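Local coordinates for caspase recruitment domain-containing protein 19 (Homo sapiens, PDB 4FH0) that associates with BCL10 through its caspase recruitment domain, the part described here, and helps to inhibit the effects of BCL10-induced activation of NF-kappa-B, at residues A84-I87 with H88-L92. The protein carries 2 engineered substitutions. Sequence-based numbering, arbitrary orientation.
Sequences ALYI and HAQPL
I87 and H88 lie alongside each other with their side chains turned in the same direction, and the methyl CG2 of I87 sits over one face of the imidazole. This is a CH-pi contact: CG2 lies 3.5 Å from the centroid of the H88 ring and only 11° off the ring normal. The torsions bring the two together, since CG2 of I87 is anti to its own backbone N while CG of H88 stands anti to the carbonyl carbon (chi1 -63°). A beta-branched residue suits the place, because its second branch, CG1, leads away while CG2 rests on the ring. Histidine offers a flat face to the methyl and also a ring nitrogen, NE2, that is hydrogen-bonded to OE1 of Q35. With an alanine here, CG2 of I87 would probably lose its aromatic seat and Q35 its imidazole partner.

At this point helix 75-88 ends. H88 N donates to A84 O at 3.0 Å, and A89 N to L85 O at 2.8 Å, the latter bond being the more bent of the two. A89 breaks the helical run of the backbone and stands at the N-cap of helix 90-95; a water bridges the junction, donating to I87 O and accepting from Q90 N. A89 is buried, and its small methyl fits against L85, whose CD1 meets CB of A89 at 3.9 Å. On the exposed side, CG of Q90, part of a chain bent at chi2, lies obliquely to the Y86 ring, 3.9 Å from CE1, with amide and ring planes 76° apart.

The turn thus joins helices 75-88 and 90-95 of the helical CARD: A84, H88 and A89 pack on helix 26-37, while L85 and L92 both meet L18 of helix 7-18.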
ATOM      1  N   ALA A  84       5.952   4.615   2.405  1.00  7.54           N
ATOM      2  CA  ALA A  84       6.329   3.914   1.182  1.00  7.28           C
ATOM      3  C   ALA A  84       5.694   4.557  -0.046  1.00  6.88           C
ATOM      4  O   ALA A  84       6.297   4.638  -1.127  1.00  7.49           O
ATOM      5  CB  ALA A  84       5.931   2.431   1.284  1.00  7.97           C
ATOM      6  N   LEU A  85       4.452   4.995   0.105  1.00  6.82           N
ATOM      7  CA  LEU A  85       3.750   5.687  -0.968  1.00  6.74           C
ATOM      8  C   LEU A  85       4.419   7.014  -1.307  1.00  7.21           C
ATOM      9  O   LEU A  85       4.557   7.380  -2.473  1.00  8.17           O
ATOM     10  CB  LEU A  85       2.293   5.915  -0.571  1.00  7.37           C
ATOM     11  CG  LEU A  85       1.343   6.391  -1.653  1.00  9.13           C
ATOM     12  CD1 LEU A  85       1.024   5.286  -2.640  1.00 10.41           C
ATOM     13  CD2 LEU A  85       0.063   6.945  -1.017  1.00  9.68           C
ATOM     14  N   TYR A  86       4.831   7.763  -0.291  1.00  7.30           N
ATOM     15  CA  TYR A  86       5.612   8.978  -0.533  1.00  7.92           C
ATOM     16  C   TYR A  86       6.873   8.670  -1.325  1.00  8.67           C
ATOM     17  O   TYR A  86       7.200   9.354  -2.305  1.00  9.61           O
ATOM     18  CB  TYR A  86       6.010   9.671   0.778  1.00  8.00           C
ATOM     19  CG  TYR A  86       7.110  10.690   0.561  1.00  7.69           C
ATOM     20  CD1 TYR A  86       6.849  11.903  -0.026  1.00  8.18           C
ATOM     21  CD2 TYR A  86       8.409  10.408   0.924  1.00  8.14           C
ATOM     22  CE1 TYR A  86       7.857  12.810  -0.256  1.00  9.00           C
ATOM     23  CE2 TYR A  86       9.433  11.310   0.706  1.00  9.02           C
ATOM     24  CZ  TYR A  86       9.149  12.508   0.112  1.00  8.87           C
ATOM     25  OH  TYR A  86      10.137  13.434  -0.112  1.00 11.05           O
ATOM     26  N   ILE A  87       7.591   7.637  -0.925  1.00  8.13           N
ATOM     27  CA  ILE A  87       8.867   7.321  -1.597  1.00  9.26           C
ATOM     28  C   ILE A  87       8.664   6.930  -3.064  1.00  9.42           C
ATOM     29  O   ILE A  87       9.393   7.418  -3.943  1.00 11.20           O
ATOM     30  CB  ILE A  87       9.639   6.188  -0.864  1.00 11.05           C
ATOM     31  CG1 ILE A  87      10.032   6.663   0.532  1.00 12.38           C
ATOM     32  CG2 ILE A  87      10.867   5.737  -1.686  1.00 11.75           C
ATOM     33  CD1 ILE A  87      10.543   5.565   1.414  1.00 14.06           C
ATOM     34  N   HIS A  88       7.695   6.045  -3.329  1.00  8.45           N
ATOM     35  CA  HIS A  88       7.561   5.436  -4.653  1.00  9.11           C
ATOM     36  C   HIS A  88       6.426   5.943  -5.539  1.00 10.33           C
ATOM     37  O   HIS A  88       6.360   5.583  -6.714  1.00 12.06           O
ATOM     38  CB  HIS A  88       7.468   3.918  -4.489  1.00 10.27           C
ATOM     39  CG  HIS A  88       8.698   3.330  -3.886  1.00 11.70           C
ATOM     40  ND1 HIS A  88       9.923   3.389  -4.517  1.00 12.62           N
ATOM     41  CD2 HIS A  88       8.907   2.711  -2.703  1.00 12.41           C
ATOM     42  CE1 HIS A  88      10.831   2.811  -3.754  1.00 12.65           C
ATOM     43  NE2 HIS A  88      10.246   2.404  -2.641  1.00 13.34           N
ATOM     44  N   ALA A  89       5.542   6.753  -5.012  1.00  9.54           N
ATOM     45  CA  ALA A  89       4.432   7.318  -5.761  1.00  9.97           C
ATOM     46  C   ALA A  89       4.083   8.710  -5.289  1.00  9.06           C
ATOM     47  O   ALA A  89       3.026   8.978  -4.974  1.00  9.23           O
ATOM     48  CB  ALA A  89       3.192   6.427  -5.661  1.00 11.30           C
ATOM     49  N   GLN A  90       5.075   9.573  -5.239  1.00  9.41           N
ATOM     50  CA  GLN A  90       4.874  10.880  -4.640  1.00 10.13           C
ATOM     51  C   GLN A  90       3.706  11.694  -5.211  1.00 10.69           C
ATOM     52  O   GLN A  90       2.964  12.295  -4.448  1.00 11.36           O
ATOM     53  CB  GLN A  90       6.177  11.684  -4.648  1.00 11.49           C
ATOM     54  CG  GLN A  90       6.111  12.903  -3.744  1.00 12.43           C
ATOM     55  CD  GLN A  90       5.535  14.119  -4.424  1.00 14.74           C
ATOM     56  OE1 GLN A  90       5.679  14.307  -5.638  1.00 16.68           O
ATOM     57  NE2 GLN A  90       4.848  14.950  -3.643  1.00 14.50           N
ATOM     58  N   PRO A  91       3.541  11.719  -6.538  1.00 12.02           N
ATOM     59  CA  PRO A  91       2.411  12.487  -7.063  1.00 12.92           C
ATOM     60  C   PRO A  91       1.073  12.021  -6.497  1.00 12.03           C
ATOM     61  O   PRO A  91       0.229  12.819  -6.093  1.00 13.24           O
ATOM     62  CB  PRO A  91       2.514  12.247  -8.564  1.00 14.21           C
ATOM     63  CG  PRO A  91       3.969  12.058  -8.778  1.00 15.17           C
ATOM     64  CD  PRO A  91       4.429  11.255  -7.612  1.00 13.63           C
ATOM     65  N   LEU A  92       0.874  10.720  -6.444  1.00 10.65           N
ATOM     66  CA  LEU A  92      -0.364  10.186  -5.887  1.00 10.05           C
ATOM     67  C   LEU A  92      -0.485  10.510  -4.393  1.00  9.89           C
ATOM     68  O   LEU A  92      -1.537  10.940  -3.907  1.00 10.51           O
ATOM     69  CB  LEU A  92      -0.487   8.682  -6.160  1.00 10.25           C
ATOM     70  CG  LEU A  92      -1.744   8.063  -5.559  1.00 10.98           C
ATOM     71  CD1 LEU A  92      -3.017   8.702  -6.084  1.00 12.25           C
ATOM     72  CD2 LEU A  92      -1.732   6.567  -5.860  1.00 12.14           C
TER
HETATM   73  O   HOH W   1       7.869   9.047  -6.102  1.00 18.75           O